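Thioredoxin domain-containing protein (Silicibacter pomeroyi, PDB 3EYT) is of unknown function but has a thioredoxin-like fold of the AhpC/TSA family and may act as an oxidoreductase with antioxidant activity. Local coordinates at residues C[24-29]-C[62-67]; C[34-39]-C[46-51]; C[66-71]-C[107-112]; C[118-123]-C[131-136]. One frame throughout, in Å; residues are numbered along the deposited sequence.

Interaction 1 of 4, residues C[24-29]-C[62-67]; sequences ADLRGK and KVAVLG
L26 and K29 lean against A64, L66 and the backbone of K62. The contact belongs to the thioredoxin-like fold: the loop that leads into strand 30-36 is laid over the start of strand 63-69, a central strand of the sheet. L26 supplies the branched apolar end. Its CD1 meets CD1 of L66 tip to tip at 3.9 Å. The methyl of A64 takes both branches of the same leucine, with CB 4.1 Å from L26 CD1 and equally far from L26 CD2. L26 CG stands anti to the carbonyl carbon (chi1 -65°), which carries the fork across to the strand. K29 adds its aliphatic part, and its CD also lies 4.1 Å from A64 CB. The lysine chain runs straight to CE and bends only at chi4 (-50°). Its NZ then finds the carbonyl oxygens of E60 and D61, just ahead of the strand. The charged end is thus held by backbone, while the methylenes pack.

Further out, I31 of strand 30-36 touches both L26 and L66, and L9 and L21 also pack on L66. The loop is shaped by a type II beta turn from L26 to K29, closed by K29 N to L26 O at 3.1 Å. G28 sits in it with a positive phi (96°), where a CB would press on the carbonyl O of R27. The backbones come together at K29, whose CA makes a CA-H...O contact of 3.5 Å with K62 O. A water ties the same carbonyl to the turn, donating to K62 O at 2.7 Å and to G28 O at 3.3 Å.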
loop_
_atom_site.group_PDB
_atom_site.type_symbol
_atom_site.label_atom_id
_atom_site.label_comp_id
_atom_site.label_asym_id
_atom_site.label_seq_id
_atom_site.Cartn_x
_atom_site.Cartn_y
_atom_site.Cartn_z
ATOM N N ALA C 24 -6.063 -18.802 -21.770
ATOM C CA ALA C 24 -6.726 -20.034 -22.234
ATOM C C ALA C 24 -8.255 -19.883 -22.296
ATOM O O ALA C 24 -8.879 -20.299 -23.277
ATOM C CB ALA C 24 -6.325 -21.239 -21.371
ATOM N N ASP C 25 -8.849 -19.260 -21.278
ATOM C CA ASP C 25 -10.275 -18.898 -21.276
ATOM C C ASP C 25 -10.688 -18.071 -22.490
ATOM O O ASP C 25 -11.866 -18.073 -22.879
ATOM C CB ASP C 25 -10.600 -17.996 -20.081
ATOM C CG ASP C 25 -10.561 -18.712 -18.750
ATOM O OD1 ASP C 25 -10.495 -19.963 -18.726
ATOM O OD2 ASP C 25 -10.601 -17.994 -17.719
ATOM N N LEU C 26 -9.737 -17.335 -23.058
ATOM C CA LEU C 26 -10.045 -16.346 -24.092
ATOM C C LEU C 26 -9.619 -16.819 -25.483
ATOM O O LEU C 26 -9.693 -16.059 -26.443
ATOM C CB LEU C 26 -9.404 -14.993 -23.748
ATOM C CG LEU C 26 -9.913 -14.264 -22.497
ATOM C CD1 LEU C 26 -9.068 -13.037 -22.202
ATOM C CD2 LEU C 26 -11.391 -13.880 -22.587
ATOM N N ARG C 27 -9.165 -18.071 -25.565
ATOM C CA ARG C 27 -8.842 -18.725 -26.832
ATOM C C ARG C 27 -9.945 -18.503 -27.857
ATOM O O ARG C 27 -11.127 -18.690 -27.563
ATOM C CB ARG C 27 -8.653 -20.228 -26.626
ATOM C CG ARG C 27 -7.306 -20.596 -26.069
ATOM C CD ARG C 27 -6.256 -20.575 -27.147
ATOM N NE ARG C 27 -5.009 -20.067 -26.611
ATOM C CZ ARG C 27 -4.333 -20.643 -25.628
ATOM N NH1 ARG C 27 -3.208 -20.097 -25.203
ATOM N NH2 ARG C 27 -4.788 -21.750 -25.054
ATOM N N GLY C 28 -9.546 -18.102 -29.058
ATOM C CA GLY C 28 -10.505 -17.843 -30.159
ATOM C C GLY C 28 -10.926 -16.385 -30.322
ATOM O O GLY C 28 -11.479 -16.002 -31.358
ATOM N N LYS C 29 -10.696 -15.582 -29.287
ATOM C CA LYS C 29 -10.852 -14.121 -29.360
ATOM C C LYS C 29 -9.483 -13.523 -29.586
ATOM O O LYS C 29 -8.471 -14.070 -29.131
ATOM C CB LYS C 29 -11.358 -13.530 -28.043
ATOM C CG LYS C 29 -12.782 -13.868 -27.677
ATOM C CD LYS C 29 -12.977 -13.572 -26.198
ATOM C CE LYS C 29 -14.390 -13.888 -25.752
ATOM N NZ LYS C 29 -15.366 -13.270 -26.670
ATOM N N LYS C 62 -15.913 -10.824 -30.097
ATOM C CA LYS C 62 -14.780 -11.029 -30.983
ATOM C C LYS C 62 -13.448 -10.594 -30.385
ATOM O O LYS C 62 -12.422 -11.235 -30.637
ATOM C CB LYS C 62 -15.010 -10.309 -32.304
ATOM C CG LYS C 62 -16.104 -10.937 -33.162
ATOM C CD LYS C 62 -16.307 -10.141 -34.462
ATOM C CE LYS C 62 -17.562 -10.582 -35.254
ATOM N NZ LYS C 62 -17.681 -12.066 -35.242
ATOM N N VAL C 63 -13.470 -9.505 -29.608
ATOM C CA VAL C 63 -12.255 -8.897 -29.061
ATOM C C VAL C 63 -12.408 -8.753 -27.547
ATOM O O VAL C 63 -13.395 -8.173 -27.048
ATOM C CB VAL C 63 -11.975 -7.513 -29.702
ATOM C CG1 VAL C 63 -10.735 -6.819 -29.052
ATOM C CG2 VAL C 63 -11.794 -7.661 -31.210
ATOM N N ALA C 64 -11.463 -9.327 -26.816
ATOM C CA ALA C 64 -11.381 -9.078 -25.370
ATOM C C ALA C 64 -10.378 -7.955 -25.116
ATOM O O ALA C 64 -9.285 -7.937 -25.705
ATOM C CB ALA C 64 -10.960 -10.364 -24.609
ATOM N N VAL C 65 -10.737 -7.027 -24.236
ATOM C CA VAL C 65 -9.841 -5.964 -23.825
ATOM C C VAL C 65 -9.629 -6.100 -22.318
ATOM O O VAL C 65 -10.589 -6.133 -21.548
ATOM C CB VAL C 65 -10.412 -4.545 -24.144
ATOM C CG1 VAL C 65 -9.468 -3.425 -23.611
ATOM C CG2 VAL C 65 -10.632 -4.362 -25.629
ATOM N N LEU C 66 -8.368 -6.191 -21.924
ATOM C CA LEU C 66 -7.961 -6.425 -20.527
ATOM C C LEU C 66 -6.998 -5.330 -20.134
ATOM O O LEU C 66 -6.169 -4.942 -20.948
ATOM C CB LEU C 66 -7.173 -7.733 -20.393
ATOM C CG LEU C 66 -7.831 -9.000 -20.926
ATOM C CD1 LEU C 66 -6.997 -10.197 -20.584
ATOM C CD2 LEU C 66 -9.288 -9.115 -20.383
ATOM N N GLY C 67 -7.080 -4.873 -18.887
ATOM C CA GLY C 67 -6.047 -3.987 -18.323
ATOM C C GLY C 67 -5.089 -4.843 -17.494
ATOM O O GLY C 67 -5.508 -5.800 -16.848
HETATM O O HOH W 1 -12.353 -13.127 -32.602
#

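Interaction 2 of 4, residues C[34-39]-C[46-51]; sequences EAFQML and HGIPLA
E34 lies against the helix at G47 and A51, and F36 meets I48. The glutamate has CG anti to its N (chi1 172°), and a bend at chi2 (70°) lays the carboxylate against the G47 backbone. E34 OE2 comes within 3.1 Å of G47 CA. The glycine is what allows this approach, since a CB there would run into OE2. E34 OE2 and G47 O are both acceptors, 3.4 Å apart, and make no bond. Nearer the backbone, E34 CB packs on A51 CB at 3.8 Å. Cutting E34 back to an alanine would remove CG and the carboxylate, and would probably open a gap over G47 and beside A51.

The two segments belong to one beta-alpha-beta unit of the thioredoxin-like fold: strand 30-36, helix 41-57 and strand 63-69. Strand 34-36 and helix 46-51 run nearly antiparallel, at 154°. A CxxC pattern, C40 and C43, stands at the start of the helix and touches F36, consistent with a thioredoxin-type redox site. I48 CG1 lies anti to the carbonyl carbon, and the extended chi2 carries CD1 on to the F36 ring. F86 of helix 80-89 packs on both F36 and I48. I48 CD1 reaches F36 CD1 obliquely at 3.6 Å.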
loop_
_atom_site.group_PDB
_atom_site.type_symbol
_atom_site.label_atom_id
_atom_site.label_comp_id
_atom_site.label_asym_id
_atom_site.label_seq_id
_atom_site.Cartn_x
_atom_site.Cartn_y
_atom_site.Cartn_z
ATOM N N GLU C 34 -3.759 -3.830 -22.227
ATOM C CA GLU C 34 -3.150 -2.544 -21.936
ATOM C C GLU C 34 -2.469 -2.642 -20.566
ATOM O O GLU C 34 -3.144 -2.774 -19.541
ATOM C CB GLU C 34 -4.232 -1.454 -21.973
ATOM C CG GLU C 34 -3.817 -0.073 -21.521
ATOM C CD GLU C 34 -2.855 0.614 -22.482
ATOM O OE1 GLU C 34 -2.794 0.257 -23.685
ATOM O OE2 GLU C 34 -2.144 1.515 -22.011
ATOM N N ALA C 35 -1.136 -2.593 -20.574
ATOM C CA ALA C 35 -0.332 -2.667 -19.365
ATOM C C ALA C 35 -0.028 -1.229 -18.991
ATOM O O ALA C 35 0.458 -0.446 -19.817
ATOM C CB ALA C 35 0.948 -3.427 -19.597
ATOM N N PHE C 36 -0.350 -0.875 -17.752
ATOM C CA PHE C 36 -0.311 0.511 -17.340
ATOM C C PHE C 36 0.036 0.581 -15.846
ATOM O O PHE C 36 -0.095 -0.408 -15.110
ATOM C CB PHE C 36 -1.683 1.181 -17.612
ATOM C CG PHE C 36 -2.795 0.719 -16.677
ATOM C CD1 PHE C 36 -3.171 1.511 -15.580
ATOM C CD2 PHE C 36 -3.468 -0.496 -16.904
ATOM C CE1 PHE C 36 -4.194 1.088 -14.708
ATOM C CE2 PHE C 36 -4.484 -0.932 -16.059
ATOM C CZ PHE C 36 -4.852 -0.135 -14.940
ATOM N N GLN C 37 0.442 1.779 -15.414
ATOM C CA GLN C 37 0.535 2.134 -13.999
ATOM C C GLN C 37 -0.397 3.304 -13.835
ATOM O O GLN C 37 -0.392 4.239 -14.664
ATOM C CB GLN C 37 1.940 2.633 -13.619
ATOM C CG GLN C 37 3.048 1.555 -13.676
ATOM C CD GLN C 37 4.383 2.071 -13.137
ATOM O OE1 GLN C 37 4.825 1.638 -12.090
ATOM N NE2 GLN C 37 4.973 3.047 -13.813
HETATM N N MSE C 38 -1.152 3.291 -12.747
HETATM C CA MSE C 38 -2.179 4.304 -12.522
HETATM C C MSE C 38 -1.598 5.712 -12.360
HETATM O O MSE C 38 -2.254 6.675 -12.704
HETATM C CB MSE C 38 -3.052 3.919 -11.328
HETATM C CG MSE C 38 -2.265 3.846 -10.020
HETATM SE SE MSE C 38 -3.455 3.358 -8.545
HETATM C CE MSE C 38 -4.168 5.166 -8.154
ATOM N N LEU C 39 -0.372 5.838 -11.855
ATOM C CA LEU C 39 0.243 7.161 -11.697
ATOM C C LEU C 39 1.184 7.588 -12.851
ATOM O O LEU C 39 1.904 8.587 -12.761
ATOM C CB LEU C 39 0.970 7.248 -10.331
ATOM C CG LEU C 39 0.151 6.947 -9.068
ATOM C CD1 LEU C 39 1.032 7.195 -7.842
ATOM C CD2 LEU C 39 -1.126 7.832 -8.998
ATOM N N HIS C 46 -3.044 8.766 -22.502
ATOM C CA HIS C 46 -3.102 8.071 -23.809
ATOM C C HIS C 46 -3.466 6.576 -23.793
ATOM O O HIS C 46 -4.264 6.136 -24.600
ATOM C CB HIS C 46 -1.768 8.231 -24.560
ATOM C CG HIS C 46 -1.350 9.656 -24.732
ATOM N ND1 HIS C 46 -0.243 10.188 -24.101
ATOM C CD2 HIS C 46 -1.925 10.679 -25.413
ATOM C CE1 HIS C 46 -0.143 11.473 -24.400
ATOM N NE2 HIS C 46 -1.147 11.795 -25.200
ATOM N N GLY C 47 -2.842 5.807 -22.913
ATOM C CA GLY C 47 -2.925 4.346 -22.963
ATOM C C GLY C 47 -4.301 3.842 -22.605
ATOM O O GLY C 47 -4.897 3.049 -23.333
ATOM N N ILE C 48 -4.791 4.292 -21.456
ATOM C CA ILE C 48 -6.120 3.931 -20.997
ATOM C C ILE C 48 -7.209 4.474 -21.973
ATOM O O ILE C 48 -8.079 3.720 -22.381
ATOM C CB ILE C 48 -6.317 4.365 -19.518
ATOM C CG1 ILE C 48 -5.592 3.366 -18.590
ATOM C CG2 ILE C 48 -7.776 4.381 -19.151
ATOM C CD1 ILE C 48 -5.323 3.943 -17.230
ATOM N N PRO C 49 -7.136 5.757 -22.388
ATOM C CA PRO C 49 -8.156 6.164 -23.374
ATOM C C PRO C 49 -8.099 5.340 -24.651
ATOM O O PRO C 49 -9.134 5.068 -25.234
ATOM C CB PRO C 49 -7.822 7.637 -23.655
ATOM C CG PRO C 49 -7.186 8.097 -22.364
ATOM C CD PRO C 49 -6.331 6.905 -21.936
ATOM N N LEU C 50 -6.906 4.908 -25.063
ATOM C CA LEU C 50 -6.822 4.017 -26.237
ATOM C C LEU C 50 -7.529 2.674 -25.997
ATOM O O LEU C 50 -8.273 2.203 -26.847
ATOM C CB LEU C 50 -5.368 3.792 -26.658
ATOM C CG LEU C 50 -5.132 2.790 -27.790
ATOM C CD1 LEU C 50 -5.812 3.242 -29.101
ATOM C CD2 LEU C 50 -3.619 2.550 -28.013
ATOM N N ALA C 51 -7.294 2.062 -24.827
ATOM C CA ALA C 51 -7.928 0.790 -24.508
ATOM C C ALA C 51 -9.463 0.926 -24.521
ATOM O O ALA C 51 -10.160 0.029 -25.007
ATOM C CB ALA C 51 -7.437 0.253 -23.168
#

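Interaction 3 of 4, residues C[66-71]-C[107-112]; sequences LGLHTV and PRTMAA
T70 is the centre of this contact, with P107 and M110 packed on it, while L68 meets T109 further back along the strand. M110 is a selenomethionine. Its CG is anti to the backbone N (chi1 -168°) and the chain stays extended from there. The long rod passes the threonine at about a right angle. Its SE lies 4.0 Å from T70 CB, and M110 CB is 4.1 Å from T70 CG2. T70 places OG1 between its own N and carbonyl carbon (chi1 53°), which leaves CG2 anti to the carbonyl carbon and turned to the base of the M110 chain. Both ends of the M110 chain therefore press on T70, SE at its CB and OG1, and CB at its CB and CG2.

P107, at the N-cap position of helix 108-112, offers the outer corner of its ring. P107 CG rests 3.8 Å from T70 CA. The neighbouring P107 CD is 3.5 Å from V71 O, so the backbone of V71 also borders the ring.

L68 and T109 meet at a slant through methyl groups, CD2 of the leucine being 3.8 Å from CG2 of the threonine. The polar branch of T109 has another task: OG1 bonds to the backbone N of Q10. D99, whose side chain also touches L68, T70 and P107, bonds the amides of T109 and M110 through its carboxylate and so fixes the first turn of the helix beside the strand end.

The arrangement is a short helix docked on the C-terminal end of a central strand in a thioredoxin-like alpha/beta fold. T70 also touches T118 and lies near C40 and C43, a CxxC pair consistent with a thioredoxin-type redox site.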
loop_
_atom_site.group_PDB
_atom_site.type_symbol
_atom_site.label_atom_id
_atom_site.label_comp_id
_atom_site.label_asym_id
_atom_site.label_seq_id
_atom_site.Cartn_x
_atom_site.Cartn_y
_atom_site.Cartn_z
ATOM N N LEU C 66 -8.368 -6.191 -21.924
ATOM C CA LEU C 66 -7.961 -6.425 -20.527
ATOM C C LEU C 66 -6.998 -5.330 -20.134
ATOM O O LEU C 66 -6.169 -4.942 -20.948
ATOM C CB LEU C 66 -7.173 -7.733 -20.393
ATOM C CG LEU C 66 -7.831 -9.000 -20.926
ATOM C CD1 LEU C 66 -6.997 -10.197 -20.584
ATOM C CD2 LEU C 66 -9.288 -9.115 -20.383
ATOM N N GLY C 67 -7.080 -4.873 -18.887
ATOM C CA GLY C 67 -6.047 -3.987 -18.323
ATOM C C GLY C 67 -5.089 -4.843 -17.494
ATOM O O GLY C 67 -5.508 -5.800 -16.848
ATOM N N LEU C 68 -3.815 -4.493 -17.484
ATOM C CA LEU C 68 -2.867 -5.169 -16.617
ATOM C C LEU C 68 -2.109 -4.093 -15.823
ATOM O O LEU C 68 -1.366 -3.291 -16.401
ATOM C CB LEU C 68 -1.921 -6.037 -17.454
ATOM C CG LEU C 68 -0.834 -6.757 -16.665
ATOM C CD1 LEU C 68 -1.473 -7.872 -15.837
ATOM C CD2 LEU C 68 0.276 -7.327 -17.574
ATOM N N HIS C 69 -2.352 -4.033 -14.511
ATOM C CA HIS C 69 -1.677 -3.009 -13.671
ATOM C C HIS C 69 -0.294 -3.539 -13.260
ATOM O O HIS C 69 -0.165 -4.447 -12.404
ATOM C CB HIS C 69 -2.534 -2.638 -12.449
ATOM C CG HIS C 69 -2.136 -1.332 -11.810
ATOM N ND1 HIS C 69 -2.040 -1.170 -10.446
ATOM C CD2 HIS C 69 -1.810 -0.137 -12.353
ATOM C CE1 HIS C 69 -1.673 0.071 -10.176
ATOM N NE2 HIS C 69 -1.535 0.718 -11.319
ATOM N N THR C 70 0.726 -3.007 -13.926
ATOM C CA THR C 70 2.106 -3.538 -13.809
ATOM C C THR C 70 2.900 -2.484 -13.036
ATOM O O THR C 70 3.537 -1.594 -13.624
ATOM C CB THR C 70 2.696 -3.762 -15.200
ATOM O OG1 THR C 70 2.586 -2.539 -15.974
ATOM C CG2 THR C 70 1.963 -4.878 -15.955
ATOM N N VAL C 71 2.843 -2.538 -11.707
ATOM C CA VAL C 71 3.476 -1.495 -10.933
ATOM C C VAL C 71 4.948 -1.913 -10.746
ATOM O O VAL C 71 5.220 -2.934 -10.101
ATOM C CB VAL C 71 2.777 -1.346 -9.544
ATOM C CG1 VAL C 71 3.490 -0.273 -8.695
ATOM C CG2 VAL C 71 1.298 -1.000 -9.724
ATOM N N PRO C 107 7.001 -6.537 -11.863
ATOM C CA PRO C 107 6.109 -7.648 -11.550
ATOM C C PRO C 107 6.215 -8.793 -12.578
ATOM O O PRO C 107 6.867 -8.624 -13.617
ATOM C CB PRO C 107 4.732 -7.002 -11.524
ATOM C CG PRO C 107 4.844 -5.815 -12.494
ATOM C CD PRO C 107 6.280 -5.355 -12.404
ATOM N N ARG C 108 5.565 -9.932 -12.304
ATOM C CA ARG C 108 5.913 -11.190 -12.999
ATOM C C ARG C 108 5.491 -11.224 -14.471
ATOM O O ARG C 108 6.269 -11.675 -15.337
ATOM C CB ARG C 108 5.352 -12.422 -12.261
ATOM C CG ARG C 108 5.900 -12.547 -10.844
ATOM C CD ARG C 108 5.687 -13.906 -10.240
ATOM N NE ARG C 108 6.238 -14.967 -11.071
ATOM C CZ ARG C 108 7.447 -15.505 -10.910
ATOM N NH1 ARG C 108 8.256 -15.092 -9.936
ATOM N NH2 ARG C 108 7.844 -16.465 -11.727
ATOM N N THR C 109 4.264 -10.795 -14.754
ATOM C CA THR C 109 3.773 -10.842 -16.151
ATOM C C THR C 109 4.520 -9.820 -17.012
ATOM O O THR C 109 4.935 -10.099 -18.165
ATOM C CB THR C 109 2.256 -10.587 -16.212
ATOM O OG1 THR C 109 1.619 -11.422 -15.245
ATOM C CG2 THR C 109 1.683 -10.857 -17.603
HETATM N N MSE C 110 4.717 -8.640 -16.443
HETATM C CA MSE C 110 5.519 -7.634 -17.123
HETATM C C MSE C 110 6.911 -8.152 -17.530
HETATM O O MSE C 110 7.325 -7.938 -18.673
HETATM C CB MSE C 110 5.711 -6.403 -16.218
HETATM C CG MSE C 110 6.301 -5.223 -16.999
HETATM SE SE MSE C 110 6.630 -3.658 -15.878
HETATM C CE MSE C 110 7.390 -2.534 -17.282
ATOM N N ALA C 111 7.614 -8.811 -16.606
ATOM C CA ALA C 111 8.921 -9.409 -16.901
ATOM C C ALA C 111 8.805 -10.523 -17.918
ATOM O O ALA C 111 9.605 -10.584 -18.834
ATOM C CB ALA C 111 9.617 -9.910 -15.618
ATOM N N ALA C 112 7.811 -11.407 -17.771
ATOM C CA ALA C 112 7.602 -12.504 -18.726
ATOM C C ALA C 112 7.435 -11.984 -20.155
ATOM O O ALA C 112 7.901 -12.620 -21.107
ATOM C CB ALA C 112 6.359 -13.355 -18.336
#

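Interaction 4 of 4, residues C[118-123]-C[131-136]; sequences TPSLLL and RAHHFG
L122 and H133 are a non-hydrogen-bonded antiparallel pair in the beta hairpin of strands 120-124 and 129-135, running alongside with their ends in the same direction. L122 CD1 sits over the centre of the imidazole face, 3.5 Å from the centroid and 14° off the ring normal, as a CH-pi contact. With CG anti to the backbone N (chi1 -180°), the ring of H133 lies beside L122, and S120 CB is at its edge. A water lies 2.8 Å from both S120 OG and H133 NE2; S120 OG is also bonded to G117 O. Were H133 an alanine, L122 CD1 would probably lose the ring it packs on, and the water would lose NE2 as a partner.

F135 shares this face, its ring edge toward T118 N. L121, L123, A132 and H134 point to the other face, where helix 140-151 packs on both leucines and E146 bonds H134 NE2. The cis peptide before P119 is a hallmark of thioredoxin-like folds, and C43 touches this proline. The backbone ladder starts at G136 N to P119 O (2.8 Å). It ends in a classic beta bulge: L123 O accepts from R131 N at 2.8 Å and from A132 N at 3.3 Å.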
loop_
_atom_site.group_PDB
_atom_site.type_symbol
_atom_site.label_atom_id
_atom_site.label_comp_id
_atom_site.label_asym_id
_atom_site.label_seq_id
_atom_site.Cartn_x
_atom_site.Cartn_y
_atom_site.Cartn_z
ATOM N N THR C 118 5.544 1.431 -19.324
ATOM C CA THR C 118 4.102 1.615 -19.536
ATOM C C THR C 118 3.913 3.005 -20.173
ATOM O O THR C 118 4.717 3.902 -19.921
ATOM C CB THR C 118 3.320 1.574 -18.162
ATOM O OG1 THR C 118 3.800 2.612 -17.301
ATOM C CG2 THR C 118 3.527 0.255 -17.455
ATOM N N PRO C 119 2.852 3.191 -20.981
ATOM C CA PRO C 119 1.925 2.117 -21.340
ATOM C C PRO C 119 2.493 1.186 -22.415
ATOM O O PRO C 119 3.293 1.603 -23.261
ATOM C CB PRO C 119 0.680 2.871 -21.865
ATOM C CG PRO C 119 1.273 4.100 -22.563
ATOM C CD PRO C 119 2.515 4.479 -21.639
ATOM N N SER C 120 2.115 -0.081 -22.340
ATOM C CA SER C 120 2.390 -1.020 -23.411
ATOM C C SER C 120 1.096 -1.646 -23.845
ATOM O O SER C 120 0.219 -1.921 -23.023
ATOM C CB SER C 120 3.381 -2.098 -22.963
ATOM O OG SER C 120 4.626 -1.471 -22.708
ATOM N N LEU C 121 0.985 -1.889 -25.142
ATOM C CA LEU C 121 -0.197 -2.515 -25.668
ATOM C C LEU C 121 0.226 -3.817 -26.335
ATOM O O LEU C 121 1.145 -3.816 -27.183
ATOM C CB LEU C 121 -0.944 -1.556 -26.614
ATOM C CG LEU C 121 -2.392 -2.022 -26.935
ATOM C CD1 LEU C 121 -3.332 -0.913 -27.181
ATOM C CD2 LEU C 121 -2.392 -2.964 -28.114
ATOM N N LEU C 122 -0.387 -4.930 -25.906
ATOM C CA LEU C 122 -0.042 -6.253 -26.439
ATOM C C LEU C 122 -1.241 -6.805 -27.176
ATOM O O LEU C 122 -2.382 -6.644 -26.716
ATOM C CB LEU C 122 0.336 -7.221 -25.321
ATOM C CG LEU C 122 1.469 -6.989 -24.294
ATOM C CD1 LEU C 122 2.799 -7.250 -24.903
ATOM C CD2 LEU C 122 1.451 -5.629 -23.595
ATOM N N LEU C 123 -0.989 -7.453 -28.310
ATOM C CA LEU C 123 -2.023 -8.085 -29.119
ATOM C C LEU C 123 -1.736 -9.556 -29.277
ATOM O O LEU C 123 -0.671 -9.939 -29.796
ATOM C CB LEU C 123 -2.085 -7.509 -30.543
ATOM C CG LEU C 123 -2.828 -6.243 -30.938
ATOM C CD1 LEU C 123 -3.094 -6.357 -32.456
ATOM C CD2 LEU C 123 -4.128 -6.034 -30.169
ATOM N N ARG C 131 1.408 -11.221 -31.078
ATOM C CA ARG C 131 1.567 -10.788 -32.455
ATOM C C ARG C 131 1.960 -9.319 -32.580
ATOM O O ARG C 131 2.468 -8.907 -33.613
ATOM C CB ARG C 131 0.275 -11.050 -33.237
ATOM C CG ARG C 131 -0.096 -12.515 -33.308
ATOM C CD ARG C 131 0.815 -13.274 -34.289
ATOM N NE ARG C 131 0.573 -12.814 -35.662
ATOM C CZ ARG C 131 -0.421 -13.252 -36.430
ATOM N NH1 ARG C 131 -1.266 -14.165 -35.981
ATOM N NH2 ARG C 131 -0.569 -12.788 -37.660
ATOM N N ALA C 132 1.685 -8.516 -31.554
ATOM C CA ALA C 132 2.209 -7.156 -31.540
ATOM C C ALA C 132 2.458 -6.745 -30.110
ATOM O O ALA C 132 1.799 -7.229 -29.197
ATOM C CB ALA C 132 1.261 -6.156 -32.226
ATOM N N HIS C 133 3.396 -5.826 -29.937
ATOM C CA HIS C 133 3.808 -5.386 -28.612
ATOM C C HIS C 133 4.297 -3.948 -28.789
ATOM O O HIS C 133 5.409 -3.713 -29.265
ATOM C CB HIS C 133 4.895 -6.321 -28.087
ATOM C CG HIS C 133 5.396 -5.972 -26.715
ATOM N ND1 HIS C 133 6.281 -6.770 -26.036
ATOM C CD2 HIS C 133 5.146 -4.915 -25.903
ATOM C CE1 HIS C 133 6.560 -6.232 -24.859
ATOM N NE2 HIS C 133 5.889 -5.100 -24.752
ATOM N N HIS C 134 3.441 -2.995 -28.428
ATOM C CA HIS C 134 3.705 -1.566 -28.636
ATOM C C HIS C 134 4.000 -0.889 -27.329
ATOM O O HIS C 134 3.262 -1.061 -26.374
ATOM C CB HIS C 134 2.499 -0.873 -29.248
ATOM C CG HIS C 134 2.094 -1.439 -30.572
ATOM N ND1 HIS C 134 2.867 -1.314 -31.705
ATOM C CD2 HIS C 134 0.993 -2.134 -30.947
ATOM C CE1 HIS C 134 2.261 -1.905 -32.721
ATOM N NE2 HIS C 134 1.113 -2.398 -32.291
ATOM N N PHE C 135 5.044 -0.073 -27.315
ATOM C CA PHE C 135 5.434 0.662 -26.132
ATOM C C PHE C 135 5.190 2.143 -26.393
ATOM O O PHE C 135 5.691 2.684 -27.369
ATOM C CB PHE C 135 6.918 0.395 -25.822
ATOM C CG PHE C 135 7.465 1.268 -24.731
ATOM C CD1 PHE C 135 6.761 1.442 -23.552
ATOM C CD2 PHE C 135 8.693 1.919 -24.890
ATOM C CE1 PHE C 135 7.243 2.264 -22.520
ATOM C CE2 PHE C 135 9.216 2.735 -23.862
ATOM C CZ PHE C 135 8.466 2.914 -22.663
ATOM N N GLY C 136 4.412 2.812 -25.539
ATOM C CA GLY C 136 4.162 4.251 -25.738
ATOM C C GLY C 136 3.054 4.564 -26.743
ATOM O O GLY C 136 1.993 3.924 -26.737
HETATM O O HOH W 2 6.953 -2.730 -23.764
#

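How the interactions relate
From the N terminus, the loop at 24-29 comes first; interaction 1 closes a loop of 32 residues when 62-67 returns to it. Interaction 2 lies within that loop and joins strand 30-36 to helix 41-57. Interaction 3 starts on the same strand as interaction 1, sharing L66 and G67, and closes 35 residues later at helix 108-112. Interaction 4, the hairpin, follows in series. Strand 30-36 lies between the strands of interactions 1 and 4: E34 N probably bonds to L66 O, and A35 N to S120 O. T70 of interaction 3 touches T118 of interaction 4. All four reach one mixed sheet.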